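Local coordinates for protein beta-N-acetylhexosaminidase (PDB 5BU9) that probably catalyses the hydrolysis of terminal non-reducing N-acetyl-D-hexosamine residues from N-acetyl-beta-D-hexosaminides, as a member of glycosyl hydrolase family 3, at residues Pro132-Val137 / Glu161-His166; Leu100-Leu105 / Arg154-Asp159; Gly292-Leu297 / Asp327-Arg332; Ala288-Thr293 / Pro320-Ile325; Val202-Thr207 / Ala233-Ile238. One frame throughout, in Å; residues are numbered along the deposited sequence.

Contact 1. Residues Pro132-Val137 / Glu161-His166; sequences PVMDVV and ETVASH
Val163, on the inner side of helix 160-176, drives its two methyl groups against the loop Pro132-Val137, and no hydrogen bond passes between the two segments. The apolar contacts come first. Val163 CG2 meets Val136 CG2 at 3.9 Å, the two branched side chains crossing at a slant, while Val163 CG1 lies 4.1 Å from Met134 CB. Selenomethionine Met134 then reaches past this valine. A bend about its last torsion (chi3 80°) turns the terminal methyl onto the helix backbone, where CE rests 3.6 Å from Ala164 CA. Phe217 and Ala216 of helix 212-222 pack against the same loop.

A second kind of contact sets methyl groups against backbone carbonyls, with Val163 CG1 only 3.6 Å from Met134 O. The polar groups look inward to their own segment or to third parties. His166 ND1 gives a nearly straight bond (169°) of 2.7 Å to Thr162 O, which lies in the plane of the imidazole ring, and His166 N reaches that oxygen from the opposite face of the carbonyl plane. On the loop, Asp135 turns from the helix to Leu189 N and His185 ND1. The chemistry thus implies a joint held by shape and burial of methyl groups, while the loop's directional bonds go to Lys184, His185 and Leu189.

Contact 2. Residues Leu100-Leu105 / Arg154-Asp159; sequences LDQGAL and REFGYD
Gln102 NE2 donates to two backbone oxygens, Pro97 O and Glu81 O, and this double grip holds the amide where it borders Phe156. Gln102 OE1 lies 3.5 Å from Phe156 CE1, at the edge of the ring and near its plane, and the amide stands almost perpendicular to the ring (77°). Gln102 CB is 3.7 Å from the same atom, Phe156 CE1. One residue on, inside the type I turn Gln102-Leu105, the chains close to a CA-H...O contact of 3.4 Å from Gly103 CA to Phe156 O.

On the other flank a leucine meets a hydroxyl and a carboxylate. Leu100 crosses Tyr158 at about a right angle, with Leu100 CD1 3.5 Å from Tyr158 OH. Glu155 runs beside Leu100 and, with CG lodged between its backbone N and carbonyl carbon (chi1 79°), sends OE2 to a weak 2.7 Å bond from Tyr158 OH. Next to it, Arg154 turns away to a salt bridge with Glu81 and also holds a glycerol, probably from the crystallisation liquor. Asp159 ends the loop as N-cap of helix 160-176. Two long connections, each running from a strand to the helix that follows, meet here in a manner fitting the TIM barrel of family 3 glycosidases.

Contact 3. Residues Gly292-Leu297 / Asp327-Arg332; sequences GTDIVL and DDAARR
Asp294 and Ala329 bring the two backbones within 4.8 Å, CA to CA, where the chain has just left helix 281-291 and is about to enter strand 296-298, while the facing segment is regular helix throughout. This closeness sets Asp294 OD1 over the helix surface, 3.5 Å from Ala329 CA and 3.6 Å from Ala329 CB. From one helical turn further along, Arg332 stretches its chain out from CG to NE and crosses the aspartate at about a right angle. Its NH1 forms a 2.6 Å salt bridge with Asp294 OD1, arriving on the syn side of the carboxylate and only slightly (15°) out of its plane.

In barrel terms, this is the entrance to a core strand: Ile295 already bonds through its backbone to Val265 and Thr267, and Val296 to Leu14 and Met16, so strand 296-298 slots between its neighbours as helix 320-336 lies against its start. The carboxylate is buried and shared. Asp294 OD2 takes a salt bridge from Arg256 NH2 and a bond from Val265 N, so that two arginines converge on one acid, which would probably favour its ionised form. The carboxylate and the Arg332 guanidinium are turned 45° against each other, and Asp328 O lies above one face of that guanidinium, offset toward its rim.

Contact 4. Residues Ala288-Thr293 / Pro320-Ile325; sequences AIEAGT and PDFAAI
The side chains of Ile289 and Phe322 cross at about a right angle where two helices of the barrel's outer layer, 281-291 and 320-336, pack together. Ile289 CG2 touches both partners in this TIM-barrel contact: it lies 3.7 Å from Phe322 CE1 and equally 3.7 Å from Ile325 CG2. Glu290 adds an apolar touch, since its methylene CG rests at the edge of the ring, 3.7 Å from Phe322 CD1, while its carboxylate plane is turned 70° to that ring.

Torsions explain why these groups arrive together. Phe322 extends its ring opposite the backbone N (chi1 -176°), which carries it off the axis of its helix and across to Ile289 and Glu290. Both isoleucines keep CG2 on the side facing the partner helix. Further out, helix 305-318 closes the arrangement: Val312 packs on Ile289 and Phe322, and Lys315 lies against Phe322 while making a long, weak ion pair with Glu290 OE2.

The end of helix 281-291 is set by a Schellman motif, in which Gly292 takes a positive phi and Thr293 N returns 3.0 Å to Ala288 O. At Ile289 O, the bond from Gly292 N (2.9 Å) is joined by a methyl group of the other helix, Ile325 CG2, which lies 3.5 Å from that same oxygen.

Contact 5. Residues Val202-Thr207 / Ala233-Ile238; sequences VVDDVT and AVYSQI
Val202 O and Val234 N begin a short parallel ladder with a nearly straight bond of 2.9 Å (170°), the donor lying in the carbonyl plane. The chain then alternates in the usual parallel way: Asp204 N donates to Val234 O at 2.7 Å, and Ser236 N to Asp204 O at 2.9 Å. Val203 and Val234 share one face of this pair, Asp204 and Tyr235 the other.

The carboxylate of Asp204 organises the turn that follows. Its OD1 accepts two backbone donors. Val206 N, at 2.8 Å and nearly in line with the C-O bond, makes an Asx turn; Thr207 N, at 2.7 Å on the syn lone pair, completes an Asx motif. Thr207 OG1 points to the remaining oxygen, Asp204 OD2, at 2.5 Å, so short that the exact length is doubtful. With CG swung opposite the backbone N (chi1 170°), the acid also lies against Tyr235, its plane 35° from the ring, and Thr207 CB meets the ring edge.

This two-stranded sheet stands apart from the barrel proper. It is built from the loops that follow adjacent barrel strands 180-186 and 227-230, and Tyr235 OH ties it back through Gly188 O and Ser231 OG.

Past the ladder a water takes over. Gln237 N donates to it at 2.9 Å, and it lies within bonding range of both Asp204 O and Thr207 O. Gln237 bends at its second torsion to bring NE2 round to Asp205 O, a weak bond of 3.0 Å.

Overall arrangement
All five contacts belong to one TIM-barrel chain, yet they cluster. Contacts 1 and 2 have centres 7 Å apart and touch through His166 and Leu105; their segments alternate along the chain, so the long loop before helix 160-176 is held between that helix and the 100-105 turn. Contacts 3 and 4, centres 8 Å apart, share Gly292 and Thr293 and both use helix 320-336, beside the last barrel strand, 296-298. This pair lies across the chain's centre from contact 2, about 31 and 36 Å away between centres. Contact 5 falls between the clusters in sequence, 19 to 25 Å from every other centre. Together they fix helices and loops around the barrel, not a single site.

Contact 1. Residues Pro132-Val137 / Glu161-His166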
# COMPACT_ATOMS: atom_id res chain seq x y z
N PRO A 132 -4.49 5.61 5.84
CA PRO A 132 -5.94 5.74 5.64
C PRO A 132 -6.35 5.79 4.17
O PRO A 132 -5.59 6.22 3.32
CB PRO A 132 -6.25 7.07 6.33
CG PRO A 132 -4.98 7.91 6.03
CD PRO A 132 -3.85 6.93 6.07
N VAL A 133 -7.58 5.36 3.91
CA VAL A 133 -8.27 5.60 2.65
C VAL A 133 -8.57 7.08 2.45
O VAL A 133 -9.31 7.68 3.23
CB VAL A 133 -9.57 4.78 2.59
CG1 VAL A 133 -10.43 5.22 1.44
CG2 VAL A 133 -9.26 3.30 2.48
N MSE A 134 -8.02 7.68 1.42
CA MSE A 134 -8.35 9.07 1.13
C MSE A 134 -9.15 9.21 -0.16
O MSE A 134 -9.24 10.29 -0.73
CB MSE A 134 -7.08 9.91 1.07
CG MSE A 134 -6.31 9.86 2.38
SE MSE A 134 -5.03 11.30 2.57
CE MSE A 134 -6.28 12.70 3.12
N ASP A 135 -9.72 8.09 -0.60
CA ASP A 135 -10.63 8.07 -1.71
C ASP A 135 -11.81 8.92 -1.32
O ASP A 135 -12.19 8.92 -0.16
CB ASP A 135 -11.11 6.64 -2.04
CG ASP A 135 -10.00 5.74 -2.53
OD1 ASP A 135 -9.22 6.15 -3.43
OD2 ASP A 135 -9.93 4.60 -2.02
N VAL A 136 -12.40 9.64 -2.26
CA VAL A 136 -13.60 10.41 -1.96
C VAL A 136 -14.79 9.81 -2.69
O VAL A 136 -14.74 9.66 -3.89
CB VAL A 136 -13.42 11.89 -2.32
CG1 VAL A 136 -14.68 12.64 -2.06
CG2 VAL A 136 -12.31 12.49 -1.49
N VAL A 137 -15.85 9.48 -1.96
CA VAL A 137 -17.07 8.95 -2.56
C VAL A 137 -17.95 10.18 -2.87
O VAL A 137 -17.88 11.17 -2.16
CB VAL A 137 -17.74 7.90 -1.64
CG1 VAL A 137 -19.09 7.45 -2.16
CG2 VAL A 137 -16.86 6.68 -1.52
N GLU A 161 -12.41 18.11 1.98
CA GLU A 161 -12.04 18.70 3.26
C GLU A 161 -12.27 17.72 4.43
O GLU A 161 -11.43 17.58 5.31
CB GLU A 161 -12.82 19.99 3.49
CG GLU A 161 -12.42 20.72 4.77
CD GLU A 161 -13.52 21.64 5.31
OE1 GLU A 161 -14.57 21.79 4.64
OE2 GLU A 161 -13.32 22.22 6.41
N THR A 162 -13.41 17.06 4.43
CA THR A 162 -13.74 16.08 5.47
C THR A 162 -12.74 14.93 5.44
O THR A 162 -12.18 14.55 6.46
CB THR A 162 -15.17 15.52 5.30
OG1 THR A 162 -16.09 16.61 5.13
CG2 THR A 162 -15.58 14.71 6.50
N VAL A 163 -12.54 14.38 4.25
CA VAL A 163 -11.62 13.27 4.06
C VAL A 163 -10.22 13.65 4.50
O VAL A 163 -9.58 12.89 5.23
CB VAL A 163 -11.65 12.78 2.59
CG1 VAL A 163 -10.47 11.83 2.29
CG2 VAL A 163 -12.99 12.09 2.32
N ALA A 164 -9.73 14.81 4.06
CA ALA A 164 -8.41 15.29 4.46
C ALA A 164 -8.25 15.40 5.97
O ALA A 164 -7.27 14.91 6.52
CB ALA A 164 -8.14 16.62 3.84
N SER A 165 -9.18 16.08 6.64
CA SER A 165 -9.02 16.35 8.06
C SER A 165 -9.07 15.05 8.90
O SER A 165 -8.39 14.92 9.91
CB SER A 165 -10.07 17.36 8.55
OG SER A 165 -11.39 16.89 8.40
N HIS A 166 -9.85 14.07 8.46
CA HIS A 166 -9.92 12.86 9.25
C HIS A 166 -8.78 11.91 8.92
O HIS A 166 -8.13 11.40 9.85
CB HIS A 166 -11.30 12.22 9.10
CG HIS A 166 -12.38 13.07 9.70
ND1 HIS A 166 -12.95 14.11 9.01
CD2 HIS A 166 -12.92 13.09 10.94
CE1 HIS A 166 -13.83 14.72 9.79
NE2 HIS A 166 -13.83 14.11 10.97

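Contact 2. Residues Leu100-Leu105 / Arg154-Asp159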
# COMPACT_ATOMS: atom_id res chain seq x y z
N LEU A 100 -16.00 5.40 7.91
CA LEU A 100 -17.15 6.31 7.77
C LEU A 100 -17.53 6.81 9.15
O LEU A 100 -17.71 8.03 9.35
CB LEU A 100 -18.34 5.63 7.08
CG LEU A 100 -19.59 6.51 6.96
CD1 LEU A 100 -19.29 7.83 6.26
CD2 LEU A 100 -20.71 5.77 6.25
N ASP A 101 -17.64 5.89 10.11
CA ASP A 101 -17.85 6.25 11.53
C ASP A 101 -16.72 7.14 12.03
O ASP A 101 -16.98 8.14 12.69
CB ASP A 101 -17.95 5.00 12.40
CG ASP A 101 -19.29 4.30 12.28
OD1 ASP A 101 -20.22 4.86 11.68
OD2 ASP A 101 -19.40 3.17 12.79
N GLN A 102 -15.47 6.81 11.69
CA GLN A 102 -14.34 7.64 12.09
C GLN A 102 -14.51 9.07 11.55
O GLN A 102 -14.15 10.04 12.21
CB GLN A 102 -13.02 7.04 11.59
CG GLN A 102 -12.60 5.73 12.28
CD GLN A 102 -11.38 5.10 11.62
OE1 GLN A 102 -10.40 5.78 11.29
NE2 GLN A 102 -11.45 3.80 11.39
N GLY A 103 -15.09 9.20 10.35
CA GLY A 103 -15.36 10.51 9.78
C GLY A 103 -16.33 11.40 10.55
O GLY A 103 -16.39 12.60 10.33
N ALA A 104 -17.12 10.81 11.45
CA ALA A 104 -18.07 11.58 12.24
C ALA A 104 -17.46 12.10 13.56
O ALA A 104 -18.09 12.87 14.28
CB ALA A 104 -19.30 10.74 12.53
N LEU A 105 -16.23 11.69 13.86
CA LEU A 105 -15.49 12.19 15.03
C LEU A 105 -14.76 13.52 14.75
O LEU A 105 -14.30 13.77 13.63
CB LEU A 105 -14.47 11.13 15.48
CG LEU A 105 -14.94 9.71 15.82
CD1 LEU A 105 -13.77 8.77 15.91
CD2 LEU A 105 -15.72 9.69 17.14
N ARG A 154 -15.64 2.42 3.76
CA ARG A 154 -14.21 2.65 3.97
C ARG A 154 -13.78 4.08 3.70
O ARG A 154 -12.61 4.40 3.90
CB ARG A 154 -13.39 1.72 3.09
CG ARG A 154 -13.63 0.27 3.40
CD ARG A 154 -13.05 -0.56 2.25
NE ARG A 154 -11.59 -0.50 2.16
CZ ARG A 154 -10.89 -0.96 1.12
NH1 ARG A 154 -11.51 -1.49 0.07
NH2 ARG A 154 -9.56 -0.87 1.10
N GLU A 155 -14.72 4.92 3.27
CA GLU A 155 -14.49 6.34 3.01
C GLU A 155 -14.71 7.11 4.31
O GLU A 155 -15.50 6.69 5.15
CB GLU A 155 -15.42 6.89 1.89
CG GLU A 155 -16.91 7.23 2.34
CD GLU A 155 -17.82 6.00 2.35
OE1 GLU A 155 -17.30 4.87 2.21
OE2 GLU A 155 -19.04 6.15 2.50
N PHE A 156 -13.99 8.22 4.48
CA PHE A 156 -14.16 9.09 5.65
C PHE A 156 -15.31 10.08 5.42
O PHE A 156 -15.84 10.63 6.37
CB PHE A 156 -12.88 9.85 5.97
CG PHE A 156 -11.82 9.02 6.68
CD1 PHE A 156 -11.90 8.79 8.05
CD2 PHE A 156 -10.72 8.53 5.98
CE1 PHE A 156 -10.93 8.06 8.72
CE2 PHE A 156 -9.74 7.78 6.63
CZ PHE A 156 -9.84 7.55 8.01
N GLY A 157 -15.70 10.27 4.17
CA GLY A 157 -16.70 11.27 3.82
C GLY A 157 -16.76 11.52 2.30
O GLY A 157 -16.25 10.73 1.52
N TYR A 158 -17.35 12.64 1.90
CA TYR A 158 -17.86 12.80 0.55
C TYR A 158 -17.37 14.09 -0.09
O TYR A 158 -17.91 14.54 -1.09
CB TYR A 158 -19.39 12.76 0.57
CG TYR A 158 -19.85 11.52 1.27
CD1 TYR A 158 -19.80 10.30 0.64
CD2 TYR A 158 -20.26 11.56 2.60
CE1 TYR A 158 -20.17 9.13 1.27
CE2 TYR A 158 -20.64 10.38 3.25
CZ TYR A 158 -20.58 9.17 2.58
OH TYR A 158 -20.95 8.00 3.19
N ASP A 159 -16.35 14.67 0.53
CA ASP A 159 -15.67 15.85 0.01
C ASP A 159 -14.21 15.89 0.49
O ASP A 159 -13.83 15.22 1.47
CB ASP A 159 -16.38 17.13 0.43
CG ASP A 159 -16.57 17.22 1.93
OD1 ASP A 159 -15.61 17.63 2.63
OD2 ASP A 159 -17.67 16.87 2.40

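Contact 3. Residues Gly292-Leu297 / Asp327-Arg332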
# COMPACT_ATOMS: atom_id res chain seq x y z
N GLY A 292 6.85 4.27 -12.11
CA GLY A 292 7.44 5.07 -11.04
C GLY A 292 7.12 4.44 -9.68
O GLY A 292 7.22 5.10 -8.67
N THR A 293 6.69 3.18 -9.67
CA THR A 293 6.42 2.44 -8.44
C THR A 293 7.69 2.06 -7.68
O THR A 293 8.67 1.59 -8.28
CB THR A 293 5.69 1.15 -8.75
OG1 THR A 293 4.42 1.46 -9.32
CG2 THR A 293 5.50 0.31 -7.50
N ASP A 294 7.68 2.20 -6.36
CA ASP A 294 8.81 1.72 -5.52
C ASP A 294 8.56 0.38 -4.83
O ASP A 294 9.48 -0.39 -4.57
CB ASP A 294 9.15 2.78 -4.49
CG ASP A 294 9.25 4.19 -5.12
OD1 ASP A 294 10.01 4.37 -6.11
OD2 ASP A 294 8.53 5.09 -4.65
N ILE A 295 7.30 0.08 -4.52
CA ILE A 295 7.04 -1.22 -3.91
C ILE A 295 5.86 -1.93 -4.59
O ILE A 295 4.75 -1.39 -4.66
CB ILE A 295 6.81 -1.10 -2.37
CG1 ILE A 295 8.07 -0.59 -1.66
CG2 ILE A 295 6.31 -2.45 -1.79
CD1 ILE A 295 7.88 -0.36 -0.11
N VAL A 296 6.12 -3.12 -5.12
CA VAL A 296 5.11 -3.93 -5.76
C VAL A 296 4.51 -4.85 -4.70
O VAL A 296 5.22 -5.69 -4.10
CB VAL A 296 5.70 -4.72 -6.92
CG1 VAL A 296 4.64 -5.59 -7.60
CG2 VAL A 296 6.37 -3.75 -7.94
N LEU A 297 3.22 -4.69 -4.44
CA LEU A 297 2.56 -5.46 -3.40
C LEU A 297 2.14 -6.82 -3.96
O LEU A 297 1.41 -6.88 -4.94
CB LEU A 297 1.36 -4.68 -2.86
CG LEU A 297 0.55 -5.38 -1.76
CD1 LEU A 297 1.42 -5.64 -0.55
CD2 LEU A 297 -0.68 -4.56 -1.39
N ASP A 327 17.27 1.45 -9.51
CA ASP A 327 18.15 2.03 -8.49
C ASP A 327 17.54 3.24 -7.77
O ASP A 327 17.75 3.41 -6.57
CB ASP A 327 19.50 2.44 -9.11
CG ASP A 327 20.44 1.24 -9.28
OD1 ASP A 327 20.11 0.18 -8.73
OD2 ASP A 327 21.50 1.35 -9.96
N ASP A 328 16.77 4.05 -8.49
CA ASP A 328 16.09 5.20 -7.87
C ASP A 328 15.02 4.75 -6.89
O ASP A 328 14.79 5.35 -5.83
CB ASP A 328 15.43 6.09 -8.94
CG ASP A 328 16.43 6.89 -9.77
OD1 ASP A 328 17.63 6.89 -9.46
OD2 ASP A 328 15.99 7.53 -10.75
N ALA A 329 14.32 3.70 -7.29
CA ALA A 329 13.24 3.15 -6.49
C ALA A 329 13.81 2.61 -5.16
O ALA A 329 13.30 2.92 -4.09
CB ALA A 329 12.52 2.05 -7.27
N ALA A 330 14.91 1.86 -5.24
CA ALA A 330 15.50 1.25 -4.05
C ALA A 330 15.98 2.33 -3.10
O ALA A 330 15.89 2.19 -1.88
CB ALA A 330 16.62 0.32 -4.42
N ARG A 331 16.45 3.45 -3.67
CA ARG A 331 16.93 4.55 -2.84
C ARG A 331 15.76 5.17 -2.06
O ARG A 331 15.95 5.54 -0.91
CB ARG A 331 17.64 5.61 -3.71
CG ARG A 331 18.94 6.11 -3.16
CD ARG A 331 19.68 7.05 -4.14
NE ARG A 331 20.21 6.31 -5.27
CZ ARG A 331 19.84 6.51 -6.53
NH1 ARG A 331 18.95 7.46 -6.81
NH2 ARG A 331 20.39 5.77 -7.51
N ARG A 332 14.57 5.29 -2.66
CA ARG A 332 13.41 5.82 -1.92
C ARG A 332 13.01 4.89 -0.81
O ARG A 332 12.65 5.33 0.29
CB ARG A 332 12.19 6.04 -2.81
CG ARG A 332 12.48 7.05 -3.93
CD ARG A 332 11.29 7.34 -4.80
NE ARG A 332 11.72 8.01 -6.01
CZ ARG A 332 11.76 7.46 -7.21
NH1 ARG A 332 11.33 6.22 -7.40
NH2 ARG A 332 12.20 8.17 -8.25

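Contact 4. Residues Ala288-Thr293 / Pro320-Ile325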
# COMPACT_ATOMS: atom_id res chain seq x y z
N ALA A 288 4.72 -1.69 -13.33
CA ALA A 288 4.55 -0.86 -12.14
C ALA A 288 5.82 -0.01 -11.90
O ALA A 288 5.76 1.21 -11.77
CB ALA A 288 4.23 -1.77 -10.91
N ILE A 289 6.96 -0.68 -11.87
CA ILE A 289 8.23 -0.04 -11.64
C ILE A 289 8.52 1.02 -12.72
O ILE A 289 8.88 2.16 -12.42
CB ILE A 289 9.31 -1.10 -11.55
CG1 ILE A 289 9.12 -1.90 -10.28
CG2 ILE A 289 10.73 -0.47 -11.58
CD1 ILE A 289 10.00 -3.14 -10.20
N GLU A 290 8.30 0.68 -13.99
CA GLU A 290 8.55 1.66 -15.05
C GLU A 290 7.69 2.89 -14.91
O GLU A 290 8.10 3.98 -15.32
CB GLU A 290 8.34 1.05 -16.45
CG GLU A 290 9.39 0.05 -16.84
CD GLU A 290 9.18 -0.53 -18.25
OE1 GLU A 290 8.01 -0.65 -18.69
OE2 GLU A 290 10.18 -0.85 -18.92
N ALA A 291 6.47 2.74 -14.37
CA ALA A 291 5.56 3.87 -14.14
C ALA A 291 6.04 4.80 -13.02
O ALA A 291 5.65 5.97 -12.96
CB ALA A 291 4.14 3.37 -13.82
N GLY A 292 6.85 4.27 -12.11
CA GLY A 292 7.44 5.07 -11.04
C GLY A 292 7.12 4.44 -9.68
O GLY A 292 7.22 5.10 -8.67
N THR A 293 6.69 3.18 -9.67
CA THR A 293 6.42 2.44 -8.44
C THR A 293 7.69 2.06 -7.68
O THR A 293 8.67 1.59 -8.28
CB THR A 293 5.69 1.15 -8.75
OG1 THR A 293 4.42 1.46 -9.32
CG2 THR A 293 5.50 0.31 -7.50
N PRO A 320 19.81 -1.02 -19.34
CA PRO A 320 20.31 0.09 -18.52
C PRO A 320 19.25 1.14 -18.08
O PRO A 320 19.33 1.65 -16.97
CB PRO A 320 21.37 0.75 -19.43
CG PRO A 320 21.79 -0.34 -20.41
CD PRO A 320 20.57 -1.21 -20.60
N ASP A 321 18.28 1.48 -18.92
CA ASP A 321 17.28 2.45 -18.51
C ASP A 321 16.45 1.87 -17.32
O ASP A 321 16.15 2.55 -16.34
CB ASP A 321 16.35 2.81 -19.66
CG ASP A 321 16.97 3.79 -20.64
OD1 ASP A 321 17.94 4.50 -20.29
OD2 ASP A 321 16.47 3.86 -21.80
N PHE A 322 16.08 0.61 -17.39
CA PHE A 322 15.28 -0.01 -16.34
C PHE A 322 16.13 -0.17 -15.07
O PHE A 322 15.63 0.00 -13.97
CB PHE A 322 14.73 -1.36 -16.82
CG PHE A 322 13.81 -2.03 -15.82
CD1 PHE A 322 12.50 -1.58 -15.65
CD2 PHE A 322 14.25 -3.10 -15.05
CE1 PHE A 322 11.64 -2.20 -14.74
CE2 PHE A 322 13.40 -3.70 -14.13
CZ PHE A 322 12.11 -3.24 -13.96
N ALA A 323 17.39 -0.53 -15.24
CA ALA A 323 18.34 -0.60 -14.11
C ALA A 323 18.39 0.73 -13.35
O ALA A 323 18.42 0.72 -12.12
CB ALA A 323 19.77 -1.00 -14.60
N ALA A 324 18.40 1.85 -14.08
CA ALA A 324 18.52 3.15 -13.43
C ALA A 324 17.23 3.45 -12.69
O ALA A 324 17.25 3.99 -11.58
CB ALA A 324 18.87 4.27 -14.45
N ILE A 325 16.11 3.05 -13.27
CA ILE A 325 14.81 3.20 -12.63
C ILE A 325 14.72 2.38 -11.33
O ILE A 325 14.29 2.89 -10.28
CB ILE A 325 13.67 2.85 -13.61
CG1 ILE A 325 13.57 3.97 -14.68
CG2 ILE A 325 12.32 2.64 -12.85
CD1 ILE A 325 12.64 3.62 -15.87

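Contact 5. Residues Val202-Thr207 / Ala233-Ile238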
# COMPACT_ATOMS: atom_id res chain seq x y z
N VAL A 202 -11.94 -2.54 -15.52
CA VAL A 202 -12.58 -1.53 -14.69
C VAL A 202 -12.11 -0.15 -15.08
O VAL A 202 -10.91 0.16 -15.05
CB VAL A 202 -12.32 -1.73 -13.22
CG1 VAL A 202 -12.93 -0.56 -12.46
CG2 VAL A 202 -12.92 -3.03 -12.75
N VAL A 203 -13.07 0.66 -15.50
CA VAL A 203 -12.80 1.99 -16.01
C VAL A 203 -13.57 2.98 -15.15
O VAL A 203 -14.78 2.82 -14.96
CB VAL A 203 -13.22 2.16 -17.50
CG1 VAL A 203 -13.12 3.68 -17.90
CG2 VAL A 203 -12.36 1.32 -18.38
N ASP A 204 -12.85 3.96 -14.61
CA ASP A 204 -13.45 5.13 -13.97
C ASP A 204 -13.59 6.19 -15.08
O ASP A 204 -12.59 6.59 -15.68
CB ASP A 204 -12.57 5.63 -12.81
CG ASP A 204 -13.00 6.99 -12.26
OD1 ASP A 204 -13.32 7.91 -13.03
OD2 ASP A 204 -12.98 7.17 -11.02
N ASP A 205 -14.82 6.63 -15.34
CA ASP A 205 -15.07 7.61 -16.41
C ASP A 205 -15.35 9.04 -15.92
O ASP A 205 -15.78 9.86 -16.72
CB ASP A 205 -16.26 7.14 -17.29
CG ASP A 205 -17.58 7.09 -16.55
OD1 ASP A 205 -17.60 7.14 -15.29
OD2 ASP A 205 -18.63 6.98 -17.23
N VAL A 206 -15.12 9.34 -14.64
CA VAL A 206 -15.52 10.65 -14.08
C VAL A 206 -14.41 11.35 -13.30
O VAL A 206 -14.42 12.57 -13.21
CB VAL A 206 -16.75 10.51 -13.17
CG1 VAL A 206 -17.99 10.25 -13.99
CG2 VAL A 206 -16.51 9.38 -12.16
N THR A 207 -13.47 10.59 -12.73
CA THR A 207 -12.39 11.17 -11.92
C THR A 207 -11.35 11.83 -12.82
O THR A 207 -10.70 11.12 -13.61
CB THR A 207 -11.70 10.08 -11.01
OG1 THR A 207 -12.67 9.48 -10.14
CG2 THR A 207 -10.54 10.67 -10.21
N ALA A 233 -7.37 0.67 -11.40
CA ALA A 233 -8.45 1.08 -12.30
C ALA A 233 -7.91 1.85 -13.50
O ALA A 233 -6.83 2.44 -13.42
CB ALA A 233 -9.48 1.93 -11.54
N VAL A 234 -8.65 1.86 -14.60
CA VAL A 234 -8.27 2.69 -15.75
C VAL A 234 -9.04 3.99 -15.65
O VAL A 234 -10.26 3.96 -15.51
CB VAL A 234 -8.54 1.98 -17.08
CG1 VAL A 234 -8.19 2.91 -18.18
CG2 VAL A 234 -7.69 0.70 -17.20
N TYR A 235 -8.34 5.12 -15.69
CA TYR A 235 -8.98 6.44 -15.50
C TYR A 235 -9.11 7.16 -16.84
O TYR A 235 -8.18 7.81 -17.27
CB TYR A 235 -8.18 7.31 -14.49
CG TYR A 235 -8.30 6.74 -13.09
CD1 TYR A 235 -7.52 5.65 -12.69
CD2 TYR A 235 -9.26 7.23 -12.20
CE1 TYR A 235 -7.68 5.06 -11.42
CE2 TYR A 235 -9.43 6.65 -10.92
CZ TYR A 235 -8.63 5.57 -10.54
OH TYR A 235 -8.76 5.03 -9.29
N SER A 236 -10.29 7.06 -17.45
CA SER A 236 -10.60 7.67 -18.74
C SER A 236 -10.17 9.12 -18.88
O SER A 236 -9.68 9.53 -19.93
CB SER A 236 -12.10 7.61 -18.99
OG SER A 236 -12.50 6.34 -19.39
N GLN A 237 -10.36 9.91 -17.82
CA GLN A 237 -10.18 11.37 -17.92
C GLN A 237 -8.78 11.82 -17.53
O GLN A 237 -8.52 13.03 -17.49
CB GLN A 237 -11.18 12.11 -17.02
CG GLN A 237 -12.61 11.59 -17.10
CD GLN A 237 -13.16 11.72 -18.50
OE1 GLN A 237 -12.93 12.72 -19.18
NE2 GLN A 237 -13.88 10.70 -18.95
N ILE A 238 -7.91 10.87 -17.19
CA ILE A 238 -6.54 11.19 -16.79
C ILE A 238 -5.60 10.44 -17.71
O ILE A 238 -4.82 11.05 -18.42
CB ILE A 238 -6.24 10.85 -15.30
CG1 ILE A 238 -7.26 11.52 -14.37
CG2 ILE A 238 -4.85 11.33 -14.93
CD1 ILE A 238 -7.19 11.03 -12.93
O HOH W 1 -11.26 9.05 -15.25